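Local coordinates for Rx protein (Solanum tuberosum, PDB 4M70) that probably detects pathogen avirulence proteins indirectly and triggers plant defence including the hypersensitive response, modelled here as its N-terminal coiled-coil domain, at residues D71-E76 and F97-Q102; V60-V65 and D108-Q113; M21-C26 and N79-Q84; A8-L13 and E33-L38; H18-M21 and D27-P30. All coordinates share one frame; numbering follows the deposited sequence.

Interaction 1. Residues D71-E76 and F97-Q102; sequences DMVDSE and FFVLEQ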
# COMPACT_ATOMS: atom_id res chain seq x y z
N ASP A 71 9.27 2.93 0.02
CA ASP A 71 9.99 4.16 -0.29
C ASP A 71 9.06 5.38 -0.28
O ASP A 71 9.39 6.43 0.29
CB ASP A 71 10.70 4.04 -1.64
CG ASP A 71 11.85 3.05 -1.62
OD1 ASP A 71 12.34 2.74 -0.51
OD2 ASP A 71 12.24 2.58 -2.70
N MET A 72 7.89 5.22 -0.90
CA MET A 72 6.92 6.31 -0.96
C MET A 72 6.35 6.72 0.40
O MET A 72 6.21 7.91 0.69
CB MET A 72 5.79 5.94 -1.93
CG MET A 72 6.22 5.99 -3.40
SD MET A 72 4.93 5.37 -4.51
CE MET A 72 5.62 5.76 -6.12
N VAL A 73 6.02 5.73 1.23
CA VAL A 73 5.52 6.00 2.57
C VAL A 73 6.58 6.69 3.42
O VAL A 73 6.29 7.64 4.15
CB VAL A 73 5.01 4.70 3.26
CG1 VAL A 73 4.75 4.94 4.74
CG2 VAL A 73 3.75 4.18 2.56
N ASP A 74 7.82 6.21 3.32
CA ASP A 74 8.94 6.84 4.03
C ASP A 74 9.08 8.31 3.63
O ASP A 74 9.19 9.21 4.48
CB ASP A 74 10.25 6.10 3.73
CG ASP A 74 10.42 4.86 4.59
OD1 ASP A 74 9.73 4.76 5.63
OD2 ASP A 74 11.24 3.99 4.22
N SER A 75 9.06 8.55 2.32
CA SER A 75 9.24 9.89 1.77
C SER A 75 8.14 10.85 2.19
O SER A 75 8.40 11.96 2.67
CB SER A 75 9.33 9.83 0.24
OG SER A 75 9.63 11.10 -0.31
N GLU A 76 6.89 10.39 2.06
CA GLU A 76 5.75 11.23 2.38
C GLU A 76 5.62 11.47 3.88
O GLU A 76 5.17 12.53 4.31
CB GLU A 76 4.47 10.64 1.78
CG GLU A 76 4.49 10.61 0.26
CD GLU A 76 4.50 12.00 -0.37
OE1 GLU A 76 4.19 12.99 0.33
OE2 GLU A 76 4.80 12.10 -1.58
N PHE A 97 -2.08 7.66 2.30
CA PHE A 97 -3.31 6.86 2.20
C PHE A 97 -3.47 6.28 0.80
O PHE A 97 -3.73 5.08 0.63
CB PHE A 97 -4.54 7.69 2.53
CG PHE A 97 -4.64 8.10 3.96
CD1 PHE A 97 -4.83 7.15 4.96
CD2 PHE A 97 -4.62 9.44 4.30
CE1 PHE A 97 -4.92 7.55 6.29
CE2 PHE A 97 -4.73 9.84 5.62
CZ PHE A 97 -4.88 8.89 6.62
N PHE A 98 -3.31 7.14 -0.19
CA PHE A 98 -3.49 6.77 -1.59
C PHE A 98 -2.51 5.69 -2.02
O PHE A 98 -2.90 4.69 -2.65
CB PHE A 98 -3.37 8.00 -2.48
CG PHE A 98 -3.57 7.72 -3.94
CD1 PHE A 98 -2.48 7.51 -4.77
CD2 PHE A 98 -4.84 7.65 -4.48
CE1 PHE A 98 -2.65 7.24 -6.12
CE2 PHE A 98 -5.02 7.40 -5.83
CZ PHE A 98 -3.93 7.19 -6.65
N VAL A 99 -1.24 5.88 -1.67
CA VAL A 99 -0.24 4.90 -2.06
C VAL A 99 -0.49 3.56 -1.36
O VAL A 99 -0.37 2.50 -1.99
CB VAL A 99 1.22 5.40 -1.84
CG1 VAL A 99 1.54 5.54 -0.36
CG2 VAL A 99 2.21 4.47 -2.50
N LEU A 100 -0.88 3.60 -0.09
CA LEU A 100 -1.14 2.36 0.63
C LEU A 100 -2.34 1.59 0.09
O LEU A 100 -2.30 0.36 0.00
CB LEU A 100 -1.28 2.61 2.13
CG LEU A 100 0.06 2.84 2.83
CD1 LEU A 100 -0.14 3.15 4.31
CD2 LEU A 100 0.93 1.62 2.64
N GLU A 101 -3.40 2.30 -0.29
CA GLU A 101 -4.54 1.64 -0.92
C GLU A 101 -4.18 1.06 -2.31
O GLU A 101 -4.60 -0.06 -2.63
CB GLU A 101 -5.75 2.57 -0.98
CG GLU A 101 -7.01 1.89 -1.50
CD GLU A 101 -7.54 0.77 -0.63
OE1 GLU A 101 -7.18 0.69 0.56
OE2 GLU A 101 -8.31 -0.06 -1.17
N GLN A 102 -3.44 1.81 -3.12
CA GLN A 102 -3.01 1.29 -4.43
C GLN A 102 -2.19 0.01 -4.25
O GLN A 102 -2.41 -1.02 -4.93
CB GLN A 102 -2.18 2.33 -5.19
CG GLN A 102 -2.93 3.57 -5.63
CD GLN A 102 -3.53 3.43 -7.03
OE1 GLN A 102 -4.68 3.03 -7.19
NE2 GLN A 102 -2.73 3.76 -8.04
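No ring comes between M72 and V99, the side chains that meet here; the flat groups belong to the remote side of F97-Q102. One face of the F98 ring carries the Q102 CG, 3.7 Å above the plane and shifted toward the rim, and the ring also stacks with W94. The F97 ring packs on F31 and L28; the contact itself is made by aliphatic groups and the M72 sulfur. V99 points at the other helix and gives each methyl its own partner. With chi1 at 69°, its CG1 sits in the crowded position between backbone N and carbonyl carbon, while CG2 lies anti to the N and reaches M72. There V99 CG2 touches the sulfur, M72 SD, at 3.5 Å, and M72 CB at 3.9 Å. The M72 chain, extended beyond CG, crosses V99 at a slant, and its methyl leads away from the other helix. V73 uses a single methyl for two neighbours: V73 CG2 lies 3.9 Å from V99 CG1 and 3.8 Å from L100 CD2, meeting L100 at about a right angle. The helix axes run antiparallel (169°), 9.8 Å apart. Around this pair, V73 continues onto T16 and S20 of helix 4-24, L100 packs on I17 of that helix and on F31 of helix 29-42, and V99 also meets an aromatic side chain on the chain of another protein.

Interaction 2. Residues V60-V65 and D108-Q113; sequences VEIVEV and DSTVKQ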
# COMPACT_ATOMS: atom_id res chain seq x y z
N VAL A 60 8.02 -11.75 -7.53
CA VAL A 60 8.74 -10.56 -7.99
C VAL A 60 7.81 -9.35 -7.94
O VAL A 60 8.18 -8.28 -7.44
CB VAL A 60 9.27 -10.75 -9.44
CG1 VAL A 60 9.79 -9.43 -10.01
CG2 VAL A 60 10.36 -11.80 -9.47
N GLU A 61 6.59 -9.54 -8.43
CA GLU A 61 5.58 -8.48 -8.43
C GLU A 61 5.31 -7.93 -7.02
O GLU A 61 5.37 -6.71 -6.78
CB GLU A 61 4.27 -8.99 -9.06
CG GLU A 61 4.44 -9.53 -10.48
CD GLU A 61 3.19 -10.19 -11.03
OE1 GLU A 61 2.19 -10.32 -10.28
OE2 GLU A 61 3.20 -10.62 -12.21
N ILE A 62 5.06 -8.84 -6.07
CA ILE A 62 4.81 -8.46 -4.69
C ILE A 62 6.01 -7.77 -4.05
O ILE A 62 5.86 -6.74 -3.38
CB ILE A 62 4.42 -9.68 -3.83
CG1 ILE A 62 3.05 -10.23 -4.24
CG2 ILE A 62 4.37 -9.31 -2.36
CD1 ILE A 62 2.61 -11.46 -3.45
N VAL A 63 7.19 -8.34 -4.25
CA VAL A 63 8.41 -7.78 -3.69
C VAL A 63 8.67 -6.35 -4.14
O VAL A 63 8.84 -5.44 -3.31
CB VAL A 63 9.64 -8.67 -4.01
CG1 VAL A 63 10.95 -7.91 -3.82
CG2 VAL A 63 9.61 -9.93 -3.17
N GLU A 64 8.68 -6.14 -5.46
CA GLU A 64 8.96 -4.80 -5.97
C GLU A 64 7.86 -3.82 -5.56
O GLU A 64 8.17 -2.69 -5.14
CB GLU A 64 9.23 -4.79 -7.48
CG GLU A 64 9.79 -3.44 -7.93
CD GLU A 64 10.41 -3.45 -9.31
OE1 GLU A 64 10.38 -4.50 -9.99
OE2 GLU A 64 10.97 -2.40 -9.71
N VAL A 65 6.60 -4.22 -5.69
CA VAL A 65 5.50 -3.34 -5.27
C VAL A 65 5.63 -2.92 -3.80
O VAL A 65 5.50 -1.73 -3.47
CB VAL A 65 4.11 -4.00 -5.50
CG1 VAL A 65 3.03 -3.26 -4.73
CG2 VAL A 65 3.78 -4.05 -6.99
N ASP A 108 -3.26 -7.59 -2.99
CA ASP A 108 -4.44 -8.44 -2.86
C ASP A 108 -4.68 -9.22 -4.15
O ASP A 108 -4.86 -10.45 -4.13
CB ASP A 108 -5.67 -7.62 -2.48
CG ASP A 108 -6.93 -8.46 -2.39
OD1 ASP A 108 -7.09 -9.21 -1.40
OD2 ASP A 108 -7.78 -8.37 -3.30
N SER A 109 -4.65 -8.50 -5.27
CA SER A 109 -4.83 -9.13 -6.58
C SER A 109 -3.79 -10.22 -6.84
O SER A 109 -4.12 -11.35 -7.24
CB SER A 109 -4.77 -8.06 -7.68
OG SER A 109 -4.73 -8.65 -8.96
N THR A 110 -2.53 -9.89 -6.57
CA THR A 110 -1.44 -10.83 -6.81
C THR A 110 -1.54 -12.06 -5.91
O THR A 110 -1.24 -13.17 -6.35
CB THR A 110 -0.06 -10.16 -6.62
OG1 THR A 110 0.02 -8.97 -7.42
CG2 THR A 110 1.06 -11.12 -7.03
N VAL A 111 -1.96 -11.87 -4.67
CA VAL A 111 -2.08 -12.99 -3.74
C VAL A 111 -3.24 -13.91 -4.12
O VAL A 111 -3.15 -15.13 -3.98
CB VAL A 111 -2.23 -12.50 -2.27
CG1 VAL A 111 -2.69 -13.62 -1.36
CG2 VAL A 111 -0.90 -11.94 -1.77
N LYS A 112 -4.33 -13.33 -4.62
CA LYS A 112 -5.45 -14.15 -5.11
C LYS A 112 -5.04 -14.97 -6.34
O LYS A 112 -5.34 -16.17 -6.43
CB LYS A 112 -6.66 -13.27 -5.40
CG LYS A 112 -7.38 -12.80 -4.14
CD LYS A 112 -8.45 -11.76 -4.44
CE LYS A 112 -9.11 -11.29 -3.17
NZ LYS A 112 -10.01 -10.12 -3.39
N GLN A 113 -4.32 -14.32 -7.25
CA GLN A 113 -3.77 -15.03 -8.40
C GLN A 113 -2.81 -16.14 -7.94
O GLN A 113 -2.75 -17.21 -8.53
CB GLN A 113 -3.07 -14.07 -9.36
CG GLN A 113 -2.52 -14.73 -10.62
CD GLN A 113 -1.90 -13.75 -11.58
OE1 GLN A 113 -1.91 -12.54 -11.35
NE2 GLN A 113 -1.34 -14.26 -12.68
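T110 and I62 carry this stretch of the antiparallel hairpin that helices 56-81 and 86-119 form within the four-helix bundle. The segment axes lie 10.0 Å apart and cross at -161°, nearly antiparallel. T110 loses the most surface here, and its methyl does the work. Chi1 near -53° swings T110 CG2 anti to the backbone N and out at helix 56-81, while OG1 stays beside its own helix and hydrogen-bonds to C106 O one turn back. That bond takes care of the hydroxyl, so the threonine offers an apolar surface to its neighbour. I62 slides past it in the opposite direction, with I62 CG1 3.5 Å from T110 CG2. E61, third in buried surface, reaches across with an extended chain at the partly exposed side. Its oxygen E61 OE1 rests against the same methyl, T110 CG2, also at 3.5 Å, in a van der Waals touch. I62 also packs on A6 and V10 of helix 4-24 and on L42 of helix 29-42, and V111 on I41 and L42. The far end of the isoleucine closes the contact: I62 CD1 stands 3.9 Å from V111 CG2, the valine methyl anti to its carbonyl carbon.

Interaction 3. Residues M21-C26 and N79-Q84; sequences MELTGC and NVFLAQ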
# COMPACT_ATOMS: atom_id res chain seq x y z
N MET A 21 3.07 5.50 11.23
CA MET A 21 2.02 5.76 12.21
C MET A 21 2.57 6.48 13.43
O MET A 21 1.99 7.45 13.92
CB MET A 21 1.31 4.47 12.64
CG MET A 21 0.38 3.88 11.60
SD MET A 21 -0.30 2.26 12.04
CE MET A 21 -1.20 2.65 13.55
N GLU A 22 3.71 5.98 13.92
CA GLU A 22 4.37 6.59 15.06
C GLU A 22 4.75 8.03 14.78
O GLU A 22 4.61 8.90 15.65
CB GLU A 22 5.63 5.79 15.44
CG GLU A 22 5.35 4.42 16.03
CD GLU A 22 6.62 3.71 16.45
OE1 GLU A 22 7.68 4.37 16.55
OE2 GLU A 22 6.56 2.48 16.68
N LEU A 23 5.23 8.30 13.57
CA LEU A 23 5.66 9.66 13.25
C LEU A 23 4.51 10.62 12.96
O LEU A 23 4.51 11.77 13.41
CB LEU A 23 6.63 9.66 12.07
CG LEU A 23 7.15 11.07 11.80
CD1 LEU A 23 7.91 11.58 13.02
CD2 LEU A 23 8.01 11.12 10.54
N THR A 24 3.52 10.14 12.21
CA THR A 24 2.48 10.99 11.65
C THR A 24 1.20 10.95 12.46
O THR A 24 0.43 11.91 12.45
CB THR A 24 2.15 10.57 10.19
OG1 THR A 24 1.52 9.28 10.20
CG2 THR A 24 3.41 10.51 9.35
N GLY A 25 0.95 9.84 13.14
CA GLY A 25 -0.28 9.72 13.91
C GLY A 25 -1.43 9.26 13.04
O GLY A 25 -2.55 9.07 13.52
N CYS A 26 -1.16 9.08 11.75
CA CYS A 26 -2.18 8.66 10.79
C CYS A 26 -2.77 7.31 11.16
O CYS A 26 -2.10 6.47 11.78
CB CYS A 26 -1.61 8.58 9.37
SG CYS A 26 -1.11 10.14 8.63
N ASN A 79 7.74 14.14 4.52
CA ASN A 79 7.03 15.36 4.15
C ASN A 79 6.05 15.83 5.24
O ASN A 79 5.86 17.03 5.41
CB ASN A 79 6.34 15.21 2.80
CG ASN A 79 7.32 15.15 1.64
OD1 ASN A 79 8.48 15.55 1.77
ND2 ASN A 79 6.86 14.65 0.50
N VAL A 80 5.46 14.89 5.97
CA VAL A 80 4.61 15.21 7.11
C VAL A 80 5.44 15.85 8.22
O VAL A 80 5.02 16.84 8.84
CB VAL A 80 3.87 13.96 7.68
CG1 VAL A 80 3.35 14.23 9.09
CG2 VAL A 80 2.73 13.54 6.77
N PHE A 81 6.63 15.30 8.47
CA PHE A 81 7.51 15.87 9.49
C PHE A 81 7.88 17.30 9.16
O PHE A 81 7.96 18.16 10.04
CB PHE A 81 8.77 15.02 9.65
CG PHE A 81 9.74 15.54 10.68
CD1 PHE A 81 10.80 16.35 10.30
CD2 PHE A 81 9.59 15.22 12.03
CE1 PHE A 81 11.70 16.84 11.24
CE2 PHE A 81 10.49 15.71 12.97
CZ PHE A 81 11.54 16.52 12.58
N LEU A 82 8.10 17.56 7.88
CA LEU A 82 8.56 18.87 7.42
C LEU A 82 7.41 19.84 7.21
O LEU A 82 7.63 21.00 6.85
CB LEU A 82 9.37 18.72 6.13
CG LEU A 82 10.69 17.96 6.26
CD1 LEU A 82 11.30 17.71 4.88
CD2 LEU A 82 11.67 18.72 7.15
N ALA A 83 6.18 19.37 7.42
CA ALA A 83 5.00 20.18 7.15
C ALA A 83 5.01 21.49 7.92
O ALA A 83 5.10 21.51 9.15
CB ALA A 83 3.73 19.40 7.46
N GLN A 84 4.92 22.59 7.17
CA GLN A 84 4.93 23.93 7.74
C GLN A 84 3.51 24.47 7.93
O GLN A 84 3.30 25.47 8.62
CB GLN A 84 5.72 24.87 6.82
CG GLN A 84 7.19 24.53 6.68
CD GLN A 84 7.93 25.46 5.74
OE1 GLN A 84 7.33 26.04 4.83
NE2 GLN A 84 9.23 25.60 5.93
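L23 is the first residue of M21-C26 to reach N79-Q84, and it does so with both branches. Chi1 of -176° sends its CG out past the carbonyl side toward F81, which it crosses at about a right angle. L23 CD2 comes to 4.1 Å from F81 CB, while L23 CD1 approaches the ring obliquely, 4.1 Å from F81 CD2. This is a loose apolar touch between two exposed side chains. T24 comes next and is buried. Its methyl, T24 CG2, packs 3.7 Å from V80 CG1 and 3.9 Å from V80 CB, crosswise to the valine. With the hydroxyl between backbone N and carbonyl carbon (chi1 68°), the methyl is left facing helix 56-81. In that place T24 OG1 bonds to S20 O and accepts the backbone N-H of C26 at 3.1 Å, an ST turn with a nearly straight bond (162°). Two bonds thus hold the threonine's rotation. G25 follows with positive phi, leaving the helical path; G25 N still bonds to M21 O at 2.7 Å. Having no CB, it brings nothing up against the T24 carbonyl at these backbone angles. C26 follows, buried, in the connection to helix 29-42. The contact therefore joins two helix ends: helix 4-24 stops at T24 and helix 56-81 at F81. Helix 86-119 packs beside these ends: M93 touches C26, A92 touches V80 and R89 touches A83.

Interaction 4. Residues A8-L13 and E33-L38; sequences AAVTSL and EKLKSL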
# COMPACT_ATOMS: atom_id res chain seq x y z
N ALA A 8 9.04 -11.54 3.41
CA ALA A 8 9.99 -10.56 3.94
C ALA A 8 9.62 -9.13 3.54
O ALA A 8 9.65 -8.21 4.36
CB ALA A 8 11.40 -10.89 3.48
N ALA A 9 9.25 -8.95 2.28
CA ALA A 9 8.88 -7.63 1.77
C ALA A 9 7.62 -7.08 2.44
O ALA A 9 7.59 -5.91 2.84
CB ALA A 9 8.71 -7.68 0.27
N VAL A 10 6.59 -7.91 2.55
CA VAL A 10 5.35 -7.51 3.21
C VAL A 10 5.59 -7.20 4.68
O VAL A 10 5.04 -6.24 5.22
CB VAL A 10 4.24 -8.59 3.05
CG1 VAL A 10 3.03 -8.27 3.93
CG2 VAL A 10 3.81 -8.70 1.59
N THR A 11 6.44 -7.99 5.33
CA THR A 11 6.81 -7.74 6.72
C THR A 11 7.48 -6.38 6.88
O THR A 11 7.16 -5.60 7.80
CB THR A 11 7.78 -8.83 7.25
OG1 THR A 11 7.16 -10.11 7.16
CG2 THR A 11 8.18 -8.54 8.69
N SER A 12 8.38 -6.08 5.95
CA SER A 12 9.08 -4.81 5.96
C SER A 12 8.09 -3.65 5.75
O SER A 12 8.21 -2.61 6.39
CB SER A 12 10.18 -4.81 4.91
OG SER A 12 10.95 -3.62 4.98
N LEU A 13 7.12 -3.85 4.86
CA LEU A 13 6.10 -2.84 4.60
C LEU A 13 5.21 -2.59 5.83
O LEU A 13 4.83 -1.45 6.11
CB LEU A 13 5.24 -3.24 3.39
CG LEU A 13 4.12 -2.26 3.01
CD1 LEU A 13 4.67 -0.84 2.87
CD2 LEU A 13 3.42 -2.70 1.73
N GLU A 33 -3.31 -4.39 9.16
CA GLU A 33 -4.06 -5.62 9.39
C GLU A 33 -4.35 -6.37 8.10
O GLU A 33 -4.24 -7.61 8.04
CB GLU A 33 -5.39 -5.33 10.11
CG GLU A 33 -5.24 -4.84 11.54
CD GLU A 33 -4.70 -5.91 12.47
OE1 GLU A 33 -4.86 -7.11 12.15
OE2 GLU A 33 -4.12 -5.56 13.53
N LYS A 34 -4.70 -5.64 7.05
CA LYS A 34 -4.95 -6.26 5.75
C LYS A 34 -3.67 -6.89 5.21
O LYS A 34 -3.69 -8.00 4.65
CB LYS A 34 -5.49 -5.22 4.77
CG LYS A 34 -5.94 -5.78 3.44
CD LYS A 34 -6.45 -4.67 2.52
CE LYS A 34 -7.64 -3.93 3.12
NZ LYS A 34 -8.12 -2.82 2.23
N LEU A 35 -2.55 -6.21 5.42
CA LEU A 35 -1.25 -6.71 4.99
C LEU A 35 -0.85 -7.96 5.73
O LEU A 35 -0.41 -8.94 5.12
CB LEU A 35 -0.18 -5.65 5.21
CG LEU A 35 0.17 -4.72 4.06
CD1 LEU A 35 1.28 -3.79 4.48
CD2 LEU A 35 0.61 -5.56 2.87
N LYS A 36 -1.02 -7.93 7.04
CA LYS A 36 -0.71 -9.06 7.90
C LYS A 36 -1.53 -10.27 7.48
O LYS A 36 -1.01 -11.39 7.39
CB LYS A 36 -0.99 -8.70 9.36
CG LYS A 36 -0.50 -9.72 10.38
CD LYS A 36 -0.63 -9.16 11.79
CE LYS A 36 -0.18 -10.16 12.83
NZ LYS A 36 -0.20 -9.57 14.20
N SER A 37 -2.82 -10.05 7.25
CA SER A 37 -3.72 -11.12 6.83
C SER A 37 -3.31 -11.72 5.48
O SER A 37 -3.27 -12.96 5.31
CB SER A 37 -5.15 -10.59 6.76
OG SER A 37 -6.05 -11.62 6.39
N LEU A 38 -2.95 -10.86 4.52
CA LEU A 38 -2.52 -11.34 3.22
C LEU A 38 -1.22 -12.13 3.34
O LEU A 38 -1.02 -13.15 2.64
CB LEU A 38 -2.36 -10.17 2.25
CG LEU A 38 -3.66 -9.49 1.79
CD1 LEU A 38 -3.38 -8.14 1.14
CD2 LEU A 38 -4.43 -10.40 0.84
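Next to the packing of V10 on L35, one polar atom ties the same two helices together: T11 OG1 is gripped twice, by its bond to Y7 O one turn back in helix 4-24 and by an N-H from R39 NH1 of helix 29-42. Away from that polar atom the side chains that meet are all apolar, and L35 dominates the contact. With chi1 at -94°, off the usual staggered value, and chi2 near 180°, its two methyls meet different partners. L35 CD1 presses on L13, 3.5 Å from L13 CG and 3.7 Å from L13 CD2, the two leucines crossing at about a right angle. L35 CD2 goes the other way, to V10 CG1 at 3.8 Å. The same V10 methyl also nestles by the backbone, with V10 CG1 3.7 Å from L35 O, so the valine touches both the tip and the root of the leucine. V10 and L13 each hold chi1 near 180°, which points V10 CG1 and L13 CG outward past their own carbonyl side. Behind them I62 and T69 of helix 56-81 back the pair, while L104 of helix 86-119 backs L35. L35 also touches M14 and I17, so its neighbours on helix 4-24 have the spacing 10, 13, 14 and 17. That is the pattern of knobs-into-holes packing, here between the first two helices of a four-helix bundle.

Interaction 5. Residues H18-M21 and D27-P30; sequences HQSM and DLQP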
# COMPACT_ATOMS: atom_id res chain seq x y z
N HIS A 18 3.93 0.98 10.41
CA HIS A 18 3.94 1.33 11.83
C HIS A 18 4.87 2.51 12.16
O HIS A 18 4.53 3.35 13.00
CB HIS A 18 4.24 0.11 12.71
CG HIS A 18 3.01 -0.61 13.16
ND1 HIS A 18 3.05 -1.72 13.97
CD2 HIS A 18 1.70 -0.37 12.90
CE1 HIS A 18 1.81 -2.13 14.21
NE2 HIS A 18 0.98 -1.34 13.57
N GLN A 19 6.04 2.57 11.52
CA GLN A 19 6.94 3.71 11.71
C GLN A 19 6.27 5.02 11.28
O GLN A 19 6.37 6.05 11.97
CB GLN A 19 8.25 3.51 10.96
CG GLN A 19 9.13 2.40 11.54
CD GLN A 19 10.36 2.13 10.69
OE1 GLN A 19 10.36 2.35 9.48
NE2 GLN A 19 11.43 1.65 11.33
N SER A 20 5.58 4.97 10.15
CA SER A 20 4.83 6.12 9.66
C SER A 20 3.73 6.50 10.64
O SER A 20 3.47 7.68 10.84
CB SER A 20 4.24 5.84 8.27
OG SER A 20 3.54 6.97 7.77
N MET A 21 3.07 5.50 11.23
CA MET A 21 2.02 5.76 12.21
C MET A 21 2.57 6.48 13.43
O MET A 21 1.99 7.45 13.92
CB MET A 21 1.31 4.47 12.64
CG MET A 21 0.38 3.88 11.60
SD MET A 21 -0.30 2.26 12.04
CE MET A 21 -1.20 2.65 13.55
N ASP A 27 -4.02 7.11 10.77
CA ASP A 27 -4.71 5.86 11.04
C ASP A 27 -4.42 4.90 9.91
O ASP A 27 -5.14 4.87 8.91
CB ASP A 27 -6.22 6.10 11.16
CG ASP A 27 -6.99 4.84 11.48
OD1 ASP A 27 -6.43 3.95 12.16
OD2 ASP A 27 -8.15 4.73 11.03
N LEU A 28 -3.34 4.15 10.05
CA LEU A 28 -2.91 3.24 9.00
C LEU A 28 -3.06 1.78 9.44
O LEU A 28 -2.76 0.86 8.67
CB LEU A 28 -1.45 3.53 8.63
CG LEU A 28 -1.16 5.00 8.29
CD1 LEU A 28 0.33 5.23 7.99
CD2 LEU A 28 -2.01 5.44 7.12
N GLN A 29 -3.54 1.57 10.66
CA GLN A 29 -3.71 0.21 11.19
C GLN A 29 -4.57 -0.72 10.32
O GLN A 29 -4.28 -1.92 10.25
CB GLN A 29 -4.20 0.23 12.64
CG GLN A 29 -4.11 -1.13 13.35
CD GLN A 29 -2.68 -1.62 13.53
OE1 GLN A 29 -1.72 -0.85 13.49
NE2 GLN A 29 -2.53 -2.93 13.72
N PRO A 30 -5.63 -0.21 9.66
CA PRO A 30 -6.36 -1.11 8.76
C PRO A 30 -5.48 -1.67 7.64
O PRO A 30 -5.59 -2.85 7.29
CB PRO A 30 -7.46 -0.22 8.17
CG PRO A 30 -7.04 1.19 8.48
CD PRO A 30 -6.33 1.09 9.79
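L28 meets S20 and M21 just ahead of helix 29-42, in the tight connection that makes a helical hairpin of helices 4-24 and 29-42. It points back at the first helix, and its CB comes close: M21 CG lies 3.5 Å from L28 CB, the two chains sliding past each other in opposite directions. One branch reaches S20, with L28 CD1 3.7 Å from S20 OG. That hydroxyl hydrogen-bonds to S77 OG of helix 56-81, so the leucine methyl packs beside a satisfied polar group. L28 also touches I96, F97 and L100 of helix 86-119. Q29, where helix 29-42 begins, folds its chain back at chi2 (65°) and brings its amide over to H18. M21 bends at chi3 and lies across it, M21 CE 3.5 Å from Q29 OE1 and M21 SD 3.6 Å from Q29 N. The other end of the amide, Q29 NE2, bonds to E33 OE2, so the group is held from both sides; the H18 ring is also stacked with Y32. The bond between the helices runs from H18 NE2 to Q29 OE1, 2.7 Å long, reaching a carbonyl lone pair at a C=O...N angle of 131°, in the ring plane and with the two planes 28° apart.

In the fold
All five contacts belong to one four-helix bundle. Interactions 1 and 2 share the hairpin of helices 56-81 and 86-119, with centres 16 Å apart and interaction 1 nested inside the loop closed by interaction 2. The centres of interactions 4 and 5 are 12 Å apart in the other hairpin, helices 4-24 and 29-42, with interaction 5 nested inside interaction 4. The two hairpins meet at several points, among them V73 CG1 3.7 Å from S20 CB, between interactions 1 and 5, and I62 CG2 4.0 Å from V10 CG2, between interactions 2 and 4. Interaction 3 joins helices 4-24 and 56-81 at one end of the bundle, its centre 28 Å from that of interaction 2.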